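Local coordinates for protein LbaCas13a H328A (C2c2) (Lachnospiraceae bacterium NK4A179, PDB 5WLH) that binds and probably processes its precursor CRISPR RNA and, as a Cas13a effector, uses that guide to recognise and cleave RNA, at residues F1296-F1301 against G1335-Q1340. Residues are numbered along the deposited sequence; the frame is centred on the assembly and turned at random.
Sequences FVNVRF and GVYSEQ. With nucleotides of chain B.
With chi1 at 60°, Tyr1337 CG sits between the backbone N and the carbonyl carbon, and the ring leans across to strand 1297-1299, where Asn1298, its CG anti to the carbonyl carbon, lies over it. Asn1298 CB stands above the middle of the ring face, 3.5 Å from the centroid, a CH-pi contact, and the amide stacks almost parallel to the ring, the planes 5° apart. Arg1300 reaches the same ring with an extended chain that crosses it at about a right angle; Tyr1337 CE1 lies over one guanidinium face, 3.4 Å from Arg1300 CZ, with the planes inclined by 32°. Arg1300 NH1 is also hydrogen-bonded to Asn1334 O. An alanine in place of Tyr1337 would probably strip the stacking partner from one face of the Asn1298 amide and leave the Arg1300 guanidinium without the ring it packs on, freer to swing. Beneath these side chains, Asn1298 and Tyr1337 form a hydrogen-bonded antiparallel pair, Asn1298 N to Tyr1337 O 2.8 Å and Tyr1337 N to Asn1298 O 2.9 Å. Arg1300 N to Gly1335 O and Glu1339 N to Phe1296 O continue the ladder at its two ends. On the other face Val1297 CG1 meets Val1336 CG1 at 3.9 Å, and helix 1357-1368 packs against both valines. Phe1296 turns its ring edge to the guide RNA, CE2 lying 3.5 Å from O4' of C40 of chain B. Its positive phi closes helix 1284-1294 in a Schellman motif, from which the chain passes directly into strand 1297-1310, which with 1336-1344 forms the central pair of a four-stranded antiparallel sheet beside the bound crRNA.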
loop_
_atom_site.group_PDB
_atom_site.type_symbol
_atom_site.label_atom_id
_atom_site.label_comp_id
_atom_site.label_asym_id
_atom_site.label_seq_id
_atom_site.Cartn_x
_atom_site.Cartn_y
_atom_site.Cartn_z
ATOM N N PHE A 1296 1.221 -15.259 7.469
ATOM C CA PHE A 1296 2.235 -15.942 8.278
ATOM C C PHE A 1296 3.137 -16.855 7.456
ATOM O O PHE A 1296 3.741 -17.788 7.995
ATOM C CB PHE A 1296 1.594 -16.694 9.445
ATOM C CG PHE A 1296 0.758 -15.804 10.301
ATOM C CD1 PHE A 1296 1.345 -14.842 11.093
ATOM C CD2 PHE A 1296 -0.622 -15.867 10.242
ATOM C CE1 PHE A 1296 0.570 -13.979 11.860
ATOM C CE2 PHE A 1296 -1.398 -15.020 11.007
ATOM C CZ PHE A 1296 -0.802 -14.077 11.814
ATOM N N VAL A 1297 3.282 -16.554 6.167
ATOM C CA VAL A 1297 4.146 -17.303 5.260
ATOM C C VAL A 1297 5.334 -16.417 4.900
ATOM O O VAL A 1297 5.152 -15.323 4.356
ATOM C CB VAL A 1297 3.381 -17.740 4.003
ATOM C CG1 VAL A 1297 4.301 -18.498 3.029
ATOM C CG2 VAL A 1297 2.187 -18.600 4.394
ATOM N N ASN A 1298 6.549 -16.880 5.216
ATOM C CA ASN A 1298 7.789 -16.172 4.892
ATOM C C ASN A 1298 8.382 -16.770 3.632
ATOM O O ASN A 1298 8.640 -17.975 3.596
ATOM C CB ASN A 1298 8.839 -16.326 5.986
ATOM C CG ASN A 1298 8.630 -15.425 7.136
ATOM O OD1 ASN A 1298 9.241 -14.363 7.232
ATOM N ND2 ASN A 1298 7.805 -15.865 8.068
ATOM N N VAL A 1299 8.639 -15.943 2.614
ATOM C CA VAL A 1299 9.250 -16.472 1.406
ATOM C C VAL A 1299 10.564 -15.748 1.159
ATOM O O VAL A 1299 10.726 -14.573 1.503
ATOM C CB VAL A 1299 8.309 -16.390 0.179
ATOM C CG1 VAL A 1299 6.989 -17.059 0.497
ATOM C CG2 VAL A 1299 8.107 -14.937 -0.282
ATOM N N ARG A 1300 11.532 -16.485 0.606
ATOM C CA ARG A 1300 12.826 -15.939 0.223
ATOM C C ARG A 1300 12.895 -15.893 -1.299
ATOM O O ARG A 1300 12.967 -16.935 -1.956
ATOM C CB ARG A 1300 13.976 -16.768 0.795
ATOM C CG ARG A 1300 14.051 -16.751 2.310
ATOM C CD ARG A 1300 15.262 -17.575 2.806
ATOM N NE ARG A 1300 15.522 -17.398 4.235
ATOM C CZ ARG A 1300 15.236 -18.307 5.163
ATOM N NH1 ARG A 1300 14.680 -19.459 4.809
ATOM N NH2 ARG A 1300 15.504 -18.069 6.442
ATOM N N PHE A 1301 12.881 -14.683 -1.855
ATOM C CA PHE A 1301 12.906 -14.516 -3.293
ATOM C C PHE A 1301 14.287 -14.787 -3.855
ATOM O O PHE A 1301 15.309 -14.527 -3.217
ATOM C CB PHE A 1301 12.532 -13.093 -3.678
ATOM C CG PHE A 1301 11.128 -12.744 -3.390
ATOM C CD1 PHE A 1301 10.106 -13.579 -3.761
ATOM C CD2 PHE A 1301 10.827 -11.510 -2.805
ATOM C CE1 PHE A 1301 8.791 -13.212 -3.528
ATOM C CE2 PHE A 1301 9.524 -11.148 -2.567
ATOM C CZ PHE A 1301 8.502 -12.010 -2.923
ATOM N N GLY A 1335 13.132 -22.104 0.887
ATOM C CA GLY A 1335 12.653 -20.813 0.449
ATOM C C GLY A 1335 11.361 -20.357 1.082
ATOM O O GLY A 1335 11.020 -19.176 0.981
ATOM N N VAL A 1336 10.639 -21.256 1.744
ATOM C CA VAL A 1336 9.331 -20.961 2.327
ATOM C C VAL A 1336 9.329 -21.502 3.748
ATOM O O VAL A 1336 9.618 -22.685 3.962
ATOM C CB VAL A 1336 8.181 -21.582 1.518
ATOM C CG1 VAL A 1336 6.828 -21.345 2.202
ATOM C CG2 VAL A 1336 8.149 -21.037 0.058
ATOM N N TYR A 1337 9.025 -20.648 4.722
ATOM C CA TYR A 1337 8.842 -21.153 6.076
ATOM C C TYR A 1337 7.705 -20.407 6.759
ATOM O O TYR A 1337 7.336 -19.297 6.375
ATOM C CB TYR A 1337 10.132 -21.073 6.912
ATOM C CG TYR A 1337 10.715 -19.691 7.092
ATOM C CD1 TYR A 1337 11.530 -19.136 6.117
ATOM C CD2 TYR A 1337 10.480 -18.956 8.251
ATOM C CE1 TYR A 1337 12.079 -17.884 6.271
ATOM C CE2 TYR A 1337 11.031 -17.688 8.411
ATOM C CZ TYR A 1337 11.825 -17.164 7.413
ATOM O OH TYR A 1337 12.381 -15.911 7.545
ATOM N N SER A 1338 7.134 -21.061 7.766
ATOM C CA SER A 1338 6.039 -20.485 8.524
ATOM C C SER A 1338 6.576 -19.520 9.561
ATOM O O SER A 1338 7.621 -19.755 10.166
ATOM C CB SER A 1338 5.229 -21.580 9.215
ATOM O OG SER A 1338 4.181 -21.010 9.987
ATOM N N GLU A 1339 5.873 -18.411 9.741
ATOM C CA GLU A 1339 6.047 -17.635 10.952
ATOM C C GLU A 1339 5.752 -18.515 12.157
ATOM O O GLU A 1339 4.926 -19.428 12.098
ATOM C CB GLU A 1339 5.104 -16.435 10.963
ATOM C CG GLU A 1339 5.541 -15.281 10.097
ATOM C CD GLU A 1339 6.799 -14.598 10.615
ATOM O OE1 GLU A 1339 7.901 -14.982 10.184
ATOM O OE2 GLU A 1339 6.683 -13.675 11.442
ATOM N N GLN A 1340 6.422 -18.224 13.261
ATOM C CA GLN A 1340 6.141 -18.906 14.513
ATOM C C GLN A 1340 5.172 -18.078 15.339
ATOM O O GLN A 1340 5.238 -16.847 15.340
ATOM C CB GLN A 1340 7.429 -19.152 15.291
ATOM C CG GLN A 1340 8.444 -19.920 14.487
ATOM C CD GLN A 1340 8.757 -21.256 15.095
ATOM O OE1 GLN A 1340 9.543 -21.348 16.040
ATOM N NE2 GLN A 1340 8.141 -22.307 14.566
ATOM P P C B 40 -4.569 -18.818 13.646
ATOM O OP1 C B 40 -3.587 -19.674 12.921
ATOM O OP2 C B 40 -4.882 -19.068 15.084
ATOM O "O5'" C B 40 -4.062 -17.324 13.537
ATOM C "C5'" C B 40 -4.718 -16.331 14.288
ATOM C "C4'" C B 40 -4.200 -14.969 13.963
ATOM O "O4'" C B 40 -4.543 -14.635 12.597
ATOM C "C3'" C B 40 -4.807 -13.857 14.796
ATOM O "O3'" C B 40 -4.131 -13.747 16.042
ATOM C "C2'" C B 40 -4.644 -12.636 13.895
ATOM O "O2'" C B 40 -3.334 -12.101 14.024
ATOM C "C1'" C B 40 -4.778 -13.250 12.493
ATOM N N1 C B 40 -6.101 -13.039 11.853
ATOM C C2 C B 40 -6.420 -11.756 11.374
ATOM O O2 C B 40 -5.598 -10.843 11.549
ATOM N N3 C B 40 -7.615 -11.551 10.763
ATOM C C4 C B 40 -8.468 -12.567 10.597
ATOM N N4 C B 40 -9.636 -12.323 9.988
ATOM C C5 C B 40 -8.167 -13.882 11.056
ATOM C C6 C B 40 -6.983 -14.069 11.665
#